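Local coordinates for protein amidohydrolase (Thermotoga maritima, PDB 3OOQ) that is probably a hydrolase of the amidohydrolase family, with a TIM-barrel-type catalytic domain and an allantoinase-like activity that remains tentative, at residues K145-L150 and G213-R218; M152-N157 and G177-Y182; D231-A236 and Y256-V261; T235-A240 and A263-P268. All coordinates share one frame; numbering follows the deposited sequence.

Contact 1 of 4, residues K145-L150 and G213-R218; sequences KDPAGL and GEMVLR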
loop_
_atom_site.group_PDB
_atom_site.type_symbol
_atom_site.label_atom_id
_atom_site.label_comp_id
_atom_site.label_asym_id
_atom_site.label_seq_id
_atom_site.Cartn_x
_atom_site.Cartn_y
_atom_site.Cartn_z
ATOM N N LYS F 145 8.998 -21.021 39.573
ATOM C CA LYS F 145 7.594 -21.374 39.445
ATOM C C LYS F 145 7.169 -21.105 38.023
ATOM O O LYS F 145 7.204 -19.963 37.565
ATOM C CB LYS F 145 6.726 -20.551 40.410
ATOM C CG LYS F 145 5.271 -20.920 40.345
ATOM C CD LYS F 145 4.445 -20.134 41.337
ATOM C CE LYS F 145 2.982 -20.517 41.214
ATOM N NZ LYS F 145 2.144 -19.701 42.123
ATOM N N ASP F 146 6.777 -22.165 37.334
ATOM C CA ASP F 146 6.377 -22.059 35.941
ATOM C C ASP F 146 5.272 -23.058 35.663
ATOM O O ASP F 146 5.454 -24.253 35.931
ATOM C CB ASP F 146 7.565 -22.367 35.040
ATOM C CG ASP F 146 7.180 -22.443 33.587
ATOM O OD1 ASP F 146 6.727 -21.427 33.027
ATOM O OD2 ASP F 146 7.335 -23.525 33.001
ATOM N N PRO F 147 4.121 -22.590 35.135
ATOM C CA PRO F 147 3.729 -21.185 34.904
ATOM C C PRO F 147 3.329 -20.512 36.216
ATOM O O PRO F 147 2.955 -21.203 37.163
ATOM C CB PRO F 147 2.495 -21.316 34.007
ATOM C CG PRO F 147 1.897 -22.649 34.390
ATOM C CD PRO F 147 3.094 -23.539 34.656
ATOM N N ALA F 148 3.399 -19.187 36.275
ATOM C CA ALA F 148 3.065 -18.469 37.495
ATOM C C ALA F 148 1.805 -17.603 37.367
ATOM O O ALA F 148 1.254 -17.132 38.362
ATOM C CB ALA F 148 4.249 -17.641 37.961
ATOM N N GLY F 149 1.357 -17.386 36.139
ATOM C CA GLY F 149 0.234 -16.495 35.870
ATOM C C GLY F 149 -0.074 -16.395 34.378
ATOM O O GLY F 149 0.764 -16.742 33.545
ATOM N N LEU F 150 -1.288 -15.956 34.050
ATOM C CA LEU F 150 -1.664 -15.700 32.671
ATOM C C LEU F 150 -1.887 -14.197 32.524
ATOM O O LEU F 150 -2.808 -13.638 33.127
ATOM C CB LEU F 150 -2.923 -16.484 32.274
ATOM C CG LEU F 150 -3.413 -16.284 30.818
ATOM C CD1 LEU F 150 -2.294 -16.599 29.837
ATOM C CD2 LEU F 150 -4.638 -17.155 30.514
ATOM N N GLY F 213 -6.075 -21.758 29.860
ATOM C CA GLY F 213 -7.315 -21.121 30.321
ATOM C C GLY F 213 -7.946 -21.960 31.412
ATOM O O GLY F 213 -8.451 -21.433 32.417
ATOM N N GLU F 214 -7.913 -23.276 31.216
ATOM C CA GLU F 214 -8.452 -24.221 32.197
ATOM C C GLU F 214 -7.683 -24.104 33.526
ATOM O O GLU F 214 -8.286 -24.114 34.614
ATOM C CB GLU F 214 -8.426 -25.649 31.649
ATOM C CG GLU F 214 -8.844 -26.720 32.672
ATOM C CD GLU F 214 -8.919 -28.133 32.101
ATOM O OE1 GLU F 214 -8.545 -28.368 30.927
ATOM O OE2 GLU F 214 -9.351 -29.021 32.844
HETATM N N MSE F 215 -6.362 -23.962 33.437
HETATM C CA MSE F 215 -5.537 -23.757 34.633
HETATM C C MSE F 215 -6.018 -22.569 35.440
HETATM O O MSE F 215 -6.163 -22.666 36.656
HETATM C CB MSE F 215 -4.067 -23.578 34.281
HETATM C CG MSE F 215 -3.374 -24.866 33.921
HETATM SE SE MSE F 215 -1.479 -24.500 33.684
HETATM C CE MSE F 215 -1.340 -24.509 31.698
ATOM N N VAL F 216 -6.270 -21.467 34.740
ATOM C CA VAL F 216 -6.819 -20.251 35.331
ATOM C C VAL F 216 -8.204 -20.492 35.931
ATOM O O VAL F 216 -8.455 -20.101 37.059
ATOM C CB VAL F 216 -6.843 -19.077 34.322
ATOM C CG1 VAL F 216 -7.552 -17.837 34.940
ATOM C CG2 VAL F 216 -5.437 -18.716 33.901
ATOM N N LEU F 217 -9.097 -21.149 35.196
ATOM C CA LEU F 217 -10.446 -21.408 35.716
ATOM C C LEU F 217 -10.475 -22.374 36.892
ATOM O O LEU F 217 -11.355 -22.279 37.751
ATOM C CB LEU F 217 -11.419 -21.854 34.612
ATOM C CG LEU F 217 -11.724 -20.815 33.525
ATOM C CD1 LEU F 217 -12.970 -21.220 32.756
ATOM C CD2 LEU F 217 -11.919 -19.410 34.119
ATOM N N ARG F 218 -9.509 -23.288 36.939
ATOM C CA ARG F 218 -9.363 -24.206 38.074
ATOM C C ARG F 218 -8.548 -23.568 39.180
ATOM O O ARG F 218 -8.210 -24.222 40.148
ATOM C CB ARG F 218 -8.707 -25.517 37.640
ATOM C CG ARG F 218 -9.596 -26.436 36.834
ATOM C CD ARG F 218 -8.894 -27.769 36.555
ATOM N NE ARG F 218 -9.695 -28.584 35.648
ATOM C CZ ARG F 218 -10.736 -29.335 36.017
ATOM N NH1 ARG F 218 -11.110 -29.397 37.288
ATOM N NH2 ARG F 218 -11.422 -30.015 35.100
#
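Glu214 OE2, on the helix whose Met215 and Val216 pack against Pro147 and Leu150, is gripped twice by Arg218 one turn further on. Arg218 NE gives the shorter and straighter bond, 2.9 Å to Glu214 OE2 with an N-H...O angle of 162°, using the anti lone pair of that oxygen. Arg218 NH2 adds a more bent bond of 3.2 Å to the same Glu214 OE2. The guanidinium therefore meets the carboxylate side-on, with the carboxylate carbon at its edge and in its plane. Glu214 OE1 has a second partner in Lys193 of helix 172-198, so the acid links two helices.

The contact between the segments is apolar. Leu150 CB lies 3.7 Å from Val216 CG2, and Leu150 CD2 comes within 3.8 Å of that same methyl; the two side chains cross at about a right angle. The chi1 of Val216 (175°) sets CG2 anti to the carbonyl carbon, which turns this branch to the leucine. Further out, Pro147 CG touches the selenium of Met215, here selenomethionine, at 3.9 Å from Met215 SE, again nearly perpendicular. The peptide bond before Pro147 is cis, at the corner where the chain turns into its strand.

Strand 143-153 runs parallel to strand 223-227, to which Leu150 is joined through its backbone at Arg224, and helix 208-217 comes between the two in sequence, making part of a beta-alpha-beta crossover. The helix packs on the strand with Met215 and Val216, while Leu217 is turned to Phe183 and Val186 of helix 172-198.

Contact 2 of 4, residues M152-N157 and G177-Y182; sequences MAFGEN and GVIRDY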
loop_
_atom_site.group_PDB
_atom_site.type_symbol
_atom_site.label_atom_id
_atom_site.label_comp_id
_atom_site.label_asym_id
_atom_site.label_seq_id
_atom_site.Cartn_x
_atom_site.Cartn_y
_atom_site.Cartn_z
HETATM N N MSE F 152 -2.931 -10.659 30.971
HETATM C CA MSE F 152 -4.019 -10.101 30.174
HETATM C C MSE F 152 -3.893 -8.596 30.238
HETATM O O MSE F 152 -3.216 -8.084 31.122
HETATM C CB MSE F 152 -5.389 -10.541 30.713
HETATM C CG MSE F 152 -5.560 -12.040 30.673
HETATM SE SE MSE F 152 -7.201 -12.659 31.509
HETATM C CE MSE F 152 -6.520 -14.341 32.241
ATOM N N ALA F 153 -4.528 -7.893 29.298
ATOM C CA ALA F 153 -4.388 -6.432 29.208
ATOM C C ALA F 153 -5.660 -5.740 28.785
ATOM O O ALA F 153 -6.359 -6.228 27.903
ATOM C CB ALA F 153 -3.258 -6.052 28.253
ATOM N N PHE F 154 -5.901 -4.585 29.412
ATOM C CA PHE F 154 -7.067 -3.732 29.219
ATOM C C PHE F 154 -6.563 -2.349 28.908
ATOM O O PHE F 154 -5.361 -2.094 29.010
ATOM C CB PHE F 154 -7.894 -3.678 30.527
ATOM C CG PHE F 154 -8.512 -4.990 30.879
ATOM C CD1 PHE F 154 -7.767 -5.981 31.528
ATOM C CD2 PHE F 154 -9.797 -5.280 30.478
ATOM C CE1 PHE F 154 -8.330 -7.226 31.813
ATOM C CE2 PHE F 154 -10.365 -6.523 30.756
ATOM C CZ PHE F 154 -9.633 -7.490 31.429
ATOM N N GLY F 155 -7.472 -1.459 28.518
ATOM C CA GLY F 155 -7.135 -0.053 28.322
ATOM C C GLY F 155 -6.541 0.220 26.948
ATOM O O GLY F 155 -6.852 -0.476 25.981
ATOM N N GLU F 156 -5.703 1.250 26.861
ATOM C CA GLU F 156 -5.268 1.804 25.564
ATOM C C GLU F 156 -4.415 0.858 24.736
ATOM O O GLU F 156 -4.587 0.794 23.516
ATOM C CB GLU F 156 -4.507 3.130 25.747
ATOM C CG GLU F 156 -5.355 4.287 26.312
ATOM C CD GLU F 156 -4.548 5.564 26.519
ATOM O OE1 GLU F 156 -3.578 5.791 25.768
ATOM O OE2 GLU F 156 -4.883 6.358 27.423
ATOM N N ASN F 157 -3.510 0.117 25.390
ATOM C CA ASN F 157 -2.509 -0.682 24.663
ATOM C C ASN F 157 -3.123 -1.724 23.722
ATOM O O ASN F 157 -2.875 -1.669 22.522
ATOM C CB ASN F 157 -1.430 -1.290 25.611
ATOM C CG ASN F 157 -0.551 -0.229 26.269
ATOM O OD1 ASN F 157 -0.650 0.948 25.957
ATOM N ND2 ASN F 157 0.305 -0.653 27.206
ATOM N N GLY F 177 -14.831 -8.086 25.241
ATOM C CA GLY F 177 -15.457 -9.136 24.448
ATOM C C GLY F 177 -14.502 -10.268 24.079
ATOM O O GLY F 177 -14.870 -11.447 24.149
ATOM N N VAL F 178 -13.282 -9.913 23.688
ATOM C CA VAL F 178 -12.268 -10.911 23.296
ATOM C C VAL F 178 -11.926 -11.839 24.480
ATOM O O VAL F 178 -11.837 -13.055 24.323
ATOM C CB VAL F 178 -10.996 -10.217 22.738
ATOM C CG1 VAL F 178 -9.813 -11.185 22.654
ATOM C CG2 VAL F 178 -11.282 -9.620 21.358
ATOM N N ILE F 179 -11.733 -11.255 25.657
ATOM C CA ILE F 179 -11.415 -12.037 26.842
ATOM C C ILE F 179 -12.620 -12.906 27.267
ATOM O O ILE F 179 -12.470 -14.098 27.547
ATOM C CB ILE F 179 -10.914 -11.119 27.976
ATOM C CG1 ILE F 179 -9.578 -10.471 27.538
ATOM C CG2 ILE F 179 -10.742 -11.908 29.310
ATOM C CD1 ILE F 179 -9.169 -9.242 28.330
ATOM N N ARG F 180 -13.811 -12.319 27.271
ATOM C CA ARG F 180 -15.019 -13.095 27.576
ATOM C C ARG F 180 -15.207 -14.271 26.631
ATOM O O ARG F 180 -15.597 -15.380 27.041
ATOM C CB ARG F 180 -16.260 -12.231 27.447
ATOM C CG ARG F 180 -16.733 -11.647 28.705
ATOM C CD ARG F 180 -18.266 -11.390 28.685
ATOM N NE ARG F 180 -18.503 -10.717 29.935
ATOM C CZ ARG F 180 -18.208 -9.440 30.141
ATOM N NH1 ARG F 180 -18.406 -8.900 31.338
ATOM N NH2 ARG F 180 -17.750 -8.692 29.135
ATOM N N ASP F 181 -14.978 -14.007 25.349
ATOM C CA ASP F 181 -15.135 -15.024 24.341
ATOM C C ASP F 181 -14.144 -16.156 24.642
ATOM O O ASP F 181 -14.515 -17.325 24.591
ATOM C CB ASP F 181 -14.912 -14.415 22.949
ATOM C CG ASP F 181 -15.025 -15.420 21.853
ATOM O OD1 ASP F 181 -16.159 -15.770 21.487
ATOM O OD2 ASP F 181 -13.977 -15.875 21.350
ATOM N N TYR F 182 -12.898 -15.792 24.963
ATOM C CA TYR F 182 -11.855 -16.763 25.244
ATOM C C TYR F 182 -12.283 -17.716 26.360
ATOM O O TYR F 182 -12.264 -18.946 26.204
ATOM C CB TYR F 182 -10.536 -16.070 25.619
ATOM C CG TYR F 182 -9.473 -17.018 26.158
ATOM C CD1 TYR F 182 -8.948 -18.042 25.359
ATOM C CD2 TYR F 182 -9.009 -16.905 27.473
ATOM C CE1 TYR F 182 -8.003 -18.908 25.835
ATOM C CE2 TYR F 182 -8.011 -17.774 27.962
ATOM C CZ TYR F 182 -7.537 -18.784 27.135
ATOM O OH TYR F 182 -6.586 -19.670 27.589
#
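Ile179 meets Met152 and Phe154 with separate branches, reaching from helix 172-198 to the end of strand 143-153. Its chi1 of -65° sets CG1 anti to the carbonyl carbon and CG2 anti to the backbone N, and this parts the two branches between two neighbours. The longer branch goes to Phe154: Ile179 CD1 lies 3.6 Å from Phe154 CZ and 3.8 Å from Phe154 CE2, so the methyl sits at the far end of the ring. The two side chains cross obliquely. Phe154 leaves its backbone pointing past the helix, and only the outer end of the ring turns in to meet the isoleucine. The shorter branch goes to the selenomethionine at 152, where Met152 SE is 4.2 Å from Ile179 CG2, a looser touch. Between these two residues the chain passes close as well, with Ala153 O 4.1 Å from Ile179 CD1.

The ring of Phe154 is also packed on Thr235, Ala236 and Ile239 of helix 230-243 and on Met225 of strand 223-227, so it fills the space where the strand and two helices converge. Gly155, with a positive phi of 84°, then turns the chain into the N-terminus of helix 156-164. One residue beyond Ile179, Arg180 makes salt bridges to Glu242 and to Asp95 of the second subunit, so this helix serves the core and the subunit interface at once.

Between the two segments the side-chain contacts are apolar, with only the carbonyl oxygen Ala153 O coming near Ile179 CD1; the fit rests on shape and dispersion, while Arg180 and Asp181 of the helix are engaged with other partners.

Contact 3 of 4, residues D231-A236 and Y256-V261; sequences DDILTA and YKISKV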
loop_
_atom_site.group_PDB
_atom_site.type_symbol
_atom_site.label_atom_id
_atom_site.label_comp_id
_atom_site.label_asym_id
_atom_site.label_seq_id
_atom_site.Cartn_x
_atom_site.Cartn_y
_atom_site.Cartn_z
ATOM N N ASP F 231 -11.938 2.399 35.543
ATOM C CA ASP F 231 -12.953 1.571 34.891
ATOM C C ASP F 231 -12.401 0.260 34.303
ATOM O O ASP F 231 -13.088 -0.760 34.350
ATOM C CB ASP F 231 -13.771 2.355 33.836
ATOM C CG ASP F 231 -12.906 2.947 32.714
ATOM O OD1 ASP F 231 -11.778 3.375 32.974
ATOM O OD2 ASP F 231 -13.356 2.989 31.555
ATOM N N ASP F 232 -11.184 0.298 33.751
ATOM C CA ASP F 232 -10.544 -0.922 33.229
ATOM C C ASP F 232 -10.188 -1.894 34.340
ATOM O O ASP F 232 -10.298 -3.102 34.142
ATOM C CB ASP F 232 -9.276 -0.617 32.434
ATOM C CG ASP F 232 -9.567 0.053 31.095
ATOM O OD1 ASP F 232 -10.490 -0.395 30.378
ATOM O OD2 ASP F 232 -8.891 1.061 30.809
ATOM N N ILE F 233 -9.733 -1.376 35.486
ATOM C CA ILE F 233 -9.504 -2.217 36.678
ATOM C C ILE F 233 -10.794 -2.921 37.096
ATOM O O ILE F 233 -10.808 -4.117 37.352
ATOM C CB ILE F 233 -8.930 -1.398 37.876
ATOM C CG1 ILE F 233 -7.598 -0.716 37.517
ATOM C CG2 ILE F 233 -8.728 -2.293 39.095
ATOM C CD1 ILE F 233 -7.246 0.495 38.441
ATOM N N LEU F 234 -11.893 -2.184 37.126
ATOM C CA LEU F 234 -13.188 -2.744 37.543
ATOM C C LEU F 234 -13.708 -3.756 36.519
ATOM O O LEU F 234 -14.285 -4.756 36.895
ATOM C CB LEU F 234 -14.218 -1.637 37.776
ATOM C CG LEU F 234 -13.909 -0.702 38.949
ATOM C CD1 LEU F 234 -14.709 0.593 38.799
ATOM C CD2 LEU F 234 -14.226 -1.374 40.289
ATOM N N THR F 235 -13.463 -3.498 35.236
ATOM C CA THR F 235 -13.825 -4.454 34.174
ATOM C C THR F 235 -13.047 -5.756 34.359
ATOM O O THR F 235 -13.607 -6.843 34.264
ATOM C CB THR F 235 -13.526 -3.865 32.757
ATOM O OG1 THR F 235 -14.370 -2.744 32.531
ATOM C CG2 THR F 235 -13.794 -4.890 31.643
ATOM N N ALA F 236 -11.743 -5.640 34.610
ATOM C CA ALA F 236 -10.920 -6.814 34.880
ATOM C C ALA F 236 -11.515 -7.644 36.036
ATOM O O ALA F 236 -11.647 -8.874 35.938
ATOM C CB ALA F 236 -9.498 -6.384 35.190
ATOM N N TYR F 256 -6.091 3.736 43.451
ATOM C CA TYR F 256 -6.322 4.568 44.620
ATOM C C TYR F 256 -7.724 5.188 44.637
ATOM O O TYR F 256 -8.263 5.492 45.704
ATOM C CB TYR F 256 -5.224 5.629 44.763
ATOM C CG TYR F 256 -5.273 6.763 43.753
ATOM C CD1 TYR F 256 -6.089 7.884 43.960
ATOM C CD2 TYR F 256 -4.475 6.729 42.604
ATOM C CE1 TYR F 256 -6.121 8.932 43.028
ATOM C CE2 TYR F 256 -4.495 7.773 41.675
ATOM C CZ TYR F 256 -5.319 8.865 41.889
ATOM O OH TYR F 256 -5.322 9.898 40.967
ATOM N N LYS F 257 -8.326 5.358 43.463
ATOM C CA LYS F 257 -9.674 5.893 43.386
ATOM C C LYS F 257 -10.705 4.855 43.826
ATOM O O LYS F 257 -11.811 5.204 44.182
ATOM C CB LYS F 257 -9.982 6.404 41.972
ATOM C CG LYS F 257 -9.013 7.455 41.466
ATOM C CD LYS F 257 -9.330 7.889 40.046
ATOM C CE LYS F 257 -8.472 9.081 39.662
ATOM N NZ LYS F 257 -8.695 9.511 38.247
ATOM N N ILE F 258 -10.345 3.581 43.826
ATOM C CA ILE F 258 -11.304 2.535 44.180
ATOM C C ILE F 258 -10.711 1.576 45.193
ATOM O O ILE F 258 -11.040 0.385 45.218
ATOM C CB ILE F 258 -11.779 1.764 42.918
ATOM C CG1 ILE F 258 -10.572 1.198 42.166
ATOM C CG2 ILE F 258 -12.616 2.691 42.015
ATOM C CD1 ILE F 258 -10.890 0.103 41.148
ATOM N N SER F 259 -9.846 2.109 46.047
ATOM C CA SER F 259 -9.070 1.292 46.979
ATOM C C SER F 259 -9.932 0.504 47.981
ATOM O O SER F 259 -9.588 -0.621 48.350
ATOM C CB SER F 259 -8.031 2.150 47.706
ATOM O OG SER F 259 -8.623 3.327 48.224
ATOM N N LYS F 260 -11.055 1.084 48.399
ATOM C CA LYS F 260 -11.953 0.411 49.347
ATOM C C LYS F 260 -12.439 -0.900 48.767
ATOM O O LYS F 260 -12.405 -1.932 49.441
ATOM C CB LYS F 260 -13.137 1.307 49.733
ATOM C CG LYS F 260 -12.905 2.179 50.989
ATOM C CD LYS F 260 -11.609 3.017 50.930
ATOM C CE LYS F 260 -11.764 4.338 51.703
ATOM N NZ LYS F 260 -11.966 4.113 53.169
ATOM N N VAL F 261 -12.825 -0.868 47.493
ATOM C CA VAL F 261 -13.271 -2.074 46.813
ATOM C C VAL F 261 -12.171 -3.118 46.714
ATOM O O VAL F 261 -12.415 -4.294 46.980
ATOM C CB VAL F 261 -13.863 -1.758 45.413
ATOM C CG1 VAL F 261 -14.446 -3.007 44.792
ATOM C CG2 VAL F 261 -14.950 -0.713 45.560
#
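Ile258 reaches across to Ile233 and Leu234 with the end of its longer branch. Its CB stands back, 4.8 Å from Leu234 CD2, and CG1 likewise makes no close approach to the opposite helix. The shorter branch makes a loose approach, Ile258 CG2 lying 4.4 Å from Leu234 CD1. CG1 takes the crowded position between the backbone N and the carbonyl carbon (chi1 56°), and the extended chi2 then carries CD1 forward to the helix. That methyl does nearly all the touching: Ile258 CD1 is 3.7 Å from Leu234 CD2 and 3.8 Å from Leu234 CG, and it lies 3.8 Å from Ile233 CG2. It thus settles into the notch between two successive side chains of one helical turn. Leu234 and Ile258 run side by side, pointing opposite ways, whereas Ile233 meets the methyl at a slant. The backbone behind Leu234 is helical, and Asp231 O accepts both Thr235 N and, at 3.0 Å, Thr235 OG1, the two donors arriving from opposite faces of its plane.

Ile258 is at the N-cap of helix 259-264, which here packs beside helix 230-243. Ile233 also rests on Ala227 of strand 223-227 and Ile249 of strand 247-249, Ser259 and Tyr256 contact helix 290-297, and Ile138 of the second subunit lies against Ile258 and Val261.

Contact 4 of 4, residues T235-A240 and A263-P268; sequences TAIRIA and AEKKIP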
loop_
_atom_site.group_PDB
_atom_site.type_symbol
_atom_site.label_atom_id
_atom_site.label_comp_id
_atom_site.label_asym_id
_atom_site.label_seq_id
_atom_site.Cartn_x
_atom_site.Cartn_y
_atom_site.Cartn_z
ATOM N N THR F 235 -13.463 -3.498 35.236
ATOM C CA THR F 235 -13.825 -4.454 34.174
ATOM C C THR F 235 -13.047 -5.756 34.359
ATOM O O THR F 235 -13.607 -6.843 34.264
ATOM C CB THR F 235 -13.526 -3.865 32.757
ATOM O OG1 THR F 235 -14.370 -2.744 32.531
ATOM C CG2 THR F 235 -13.794 -4.890 31.643
ATOM N N ALA F 236 -11.743 -5.640 34.610
ATOM C CA ALA F 236 -10.920 -6.814 34.880
ATOM C C ALA F 236 -11.515 -7.644 36.036
ATOM O O ALA F 236 -11.647 -8.874 35.938
ATOM C CB ALA F 236 -9.498 -6.384 35.190
ATOM N N ILE F 237 -11.919 -6.966 37.110
ATOM C CA ILE F 237 -12.556 -7.649 38.264
ATOM C C ILE F 237 -13.905 -8.295 37.863
ATOM O O ILE F 237 -14.186 -9.456 38.230
ATOM C CB ILE F 237 -12.715 -6.680 39.479
ATOM C CG1 ILE F 237 -11.336 -6.199 39.963
ATOM C CG2 ILE F 237 -13.467 -7.347 40.663
ATOM C CD1 ILE F 237 -11.406 -4.926 40.803
ATOM N N ARG F 238 -14.721 -7.571 37.090
ATOM C CA ARG F 238 -16.019 -8.109 36.659
ATOM C C ARG F 238 -15.843 -9.409 35.907
ATOM O O ARG F 238 -16.580 -10.368 36.131
ATOM C CB ARG F 238 -16.800 -7.130 35.785
ATOM C CG ARG F 238 -17.592 -6.118 36.552
ATOM C CD ARG F 238 -18.686 -5.454 35.676
ATOM N NE ARG F 238 -18.221 -4.944 34.377
ATOM C CZ ARG F 238 -17.489 -3.851 34.191
ATOM N NH1 ARG F 238 -17.081 -3.110 35.224
ATOM N NH2 ARG F 238 -17.153 -3.491 32.950
ATOM N N ILE F 239 -14.856 -9.442 35.025
ATOM C CA ILE F 239 -14.605 -10.656 34.258
ATOM C C ILE F 239 -14.088 -11.794 35.148
ATOM O O ILE F 239 -14.520 -12.934 35.009
ATOM C CB ILE F 239 -13.673 -10.382 33.064
ATOM C CG1 ILE F 239 -14.463 -9.569 32.008
ATOM C CG2 ILE F 239 -13.148 -11.699 32.483
ATOM C CD1 ILE F 239 -13.614 -8.868 30.983
ATOM N N ALA F 240 -13.155 -11.478 36.038
ATOM C CA ALA F 240 -12.618 -12.470 36.967
ATOM C C ALA F 240 -13.748 -13.107 37.773
ATOM O O ALA F 240 -13.788 -14.327 37.941
ATOM C CB ALA F 240 -11.588 -11.842 37.890
ATOM N N ALA F 263 -9.474 -3.466 48.607
ATOM C CA ALA F 263 -9.255 -3.961 49.973
ATOM C C ALA F 263 -10.316 -4.989 50.414
ATOM O O ALA F 263 -9.964 -6.097 50.836
ATOM C CB ALA F 263 -9.194 -2.799 50.959
ATOM N N GLU F 264 -11.596 -4.629 50.294
ATOM C CA GLU F 264 -12.688 -5.530 50.677
ATOM C C GLU F 264 -12.584 -6.867 49.952
ATOM O O GLU F 264 -12.715 -7.927 50.567
ATOM C CB GLU F 264 -14.065 -4.915 50.371
ATOM C CG GLU F 264 -14.542 -3.830 51.332
ATOM C CD GLU F 264 -15.726 -3.014 50.772
ATOM O OE1 GLU F 264 -16.473 -3.522 49.893
ATOM O OE2 GLU F 264 -15.907 -1.855 51.213
ATOM N N LYS F 265 -12.340 -6.809 48.642
ATOM C CA LYS F 265 -12.273 -8.015 47.815
ATOM C C LYS F 265 -10.922 -8.725 47.862
ATOM O O LYS F 265 -10.735 -9.747 47.190
ATOM C CB LYS F 265 -12.665 -7.691 46.361
ATOM C CG LYS F 265 -14.144 -7.311 46.190
ATOM C CD LYS F 265 -14.474 -6.946 44.760
ATOM C CE LYS F 265 -15.969 -6.711 44.611
ATOM N NZ LYS F 265 -16.407 -6.716 43.179
ATOM N N LYS F 266 -9.975 -8.192 48.635
ATOM C CA LYS F 266 -8.658 -8.836 48.774
ATOM C C LYS F 266 -7.915 -8.988 47.434
ATOM O O LYS F 266 -7.268 -10.011 47.182
ATOM C CB LYS F 266 -8.801 -10.224 49.418
ATOM C CG LYS F 266 -8.812 -10.269 50.934
ATOM C CD LYS F 266 -10.063 -9.649 51.489
ATOM C CE LYS F 266 -10.445 -10.243 52.859
ATOM N NZ LYS F 266 -9.249 -10.469 53.714
ATOM N N ILE F 267 -8.011 -7.978 46.577
ATOM C CA ILE F 267 -7.334 -8.024 45.277
ATOM C C ILE F 267 -5.988 -7.310 45.367
ATOM O O ILE F 267 -5.913 -6.134 45.734
ATOM C CB ILE F 267 -8.211 -7.433 44.151
ATOM C CG1 ILE F 267 -9.508 -8.241 44.038
ATOM C CG2 ILE F 267 -7.437 -7.430 42.797
ATOM C CD1 ILE F 267 -10.636 -7.535 43.279
ATOM N N PRO F 268 -4.908 -8.031 45.052
ATOM C CA PRO F 268 -3.637 -7.355 45.198
ATOM C C PRO F 268 -3.329 -6.536 43.954
ATOM O O PRO F 268 -3.911 -6.787 42.876
ATOM C CB PRO F 268 -2.644 -8.511 45.335
ATOM C CG PRO F 268 -3.273 -9.624 44.549
ATOM C CD PRO F 268 -4.755 -9.469 44.747
#
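Ile237 is the residue of 235-240 that meets the other segment, at Lys265 and Ile267. Two positions before it, Thr235 OG1 receives a weak bond from Arg238 NH2, 2.9 Å long but bent to 122°, and Thr235 CA lies over one face of that guanidinium; Arg238 NH2 also forms a salt bridge with Asp95 of the second subunit. Ala236 turns to Phe154 and to strand 247-249.

At Ile237 the helix presents both branches to Ile267. Ile237 CG1 is 3.6 Å from Ile267 CD1, and Ile237 CD1 follows at 3.7 Å from the same methyl, which Ile237 CG2 also approaches at 3.9 Å. One methyl thus rests against three carbons of one side chain, and the two side chains meet at a slant. Ile267 brings it there with CG1 anti to the carbonyl carbon (chi1 -60°). The extended Lys265 runs obliquely alongside the isoleucine, with Lys265 NZ 3.9 Å from Ile237 CG2. An alanine at Ile237 would remove both branches and would probably leave the Ile267 methyl without most of its packing on this helix. Further along, Ile239 faces Ala176 and Ile179 of helix 172-198, and Ala240 lies on Leu247 and Phe245.

Opposite, helix 259-264 ends in a Schellman motif at Lys266, whose positive phi turns the chain so that Ile267 comes inward. The chemistry is a buried isoleucine pair beside a lysine that touches only in passing and whose ammonium forms a salt bridge with Glu241; burial of apolar surface thus dominates between the two segments.

How the contacts relate
Contacts 3 and 4 are neighbouring stations on one helix pair, 230-243 with the region of 259-264; their centres lie 8 Å apart and they share Thr235 and Ala236. Contact 2 packs against both: Phe154 CE1, just past the strand, is 3.7 Å from Ala236 CB, and Ile179 CG2, on helix 172-198, adds a touch to contact 4 at 4.0 Å from Ile239 CG2. Contact 1 uses the same strand, 143-153, as contact 2, the centres standing about 17 Å apart, and Gly213 N lies 3.1 Å from Tyr182 OH. Contact 1 remains separate from contact 3, about 10 Å away between nearest atoms. Contacts 1 and 2 join a strand to helices, contacts 3 and 4 helix to helix, and none can be assigned to the catalytic site.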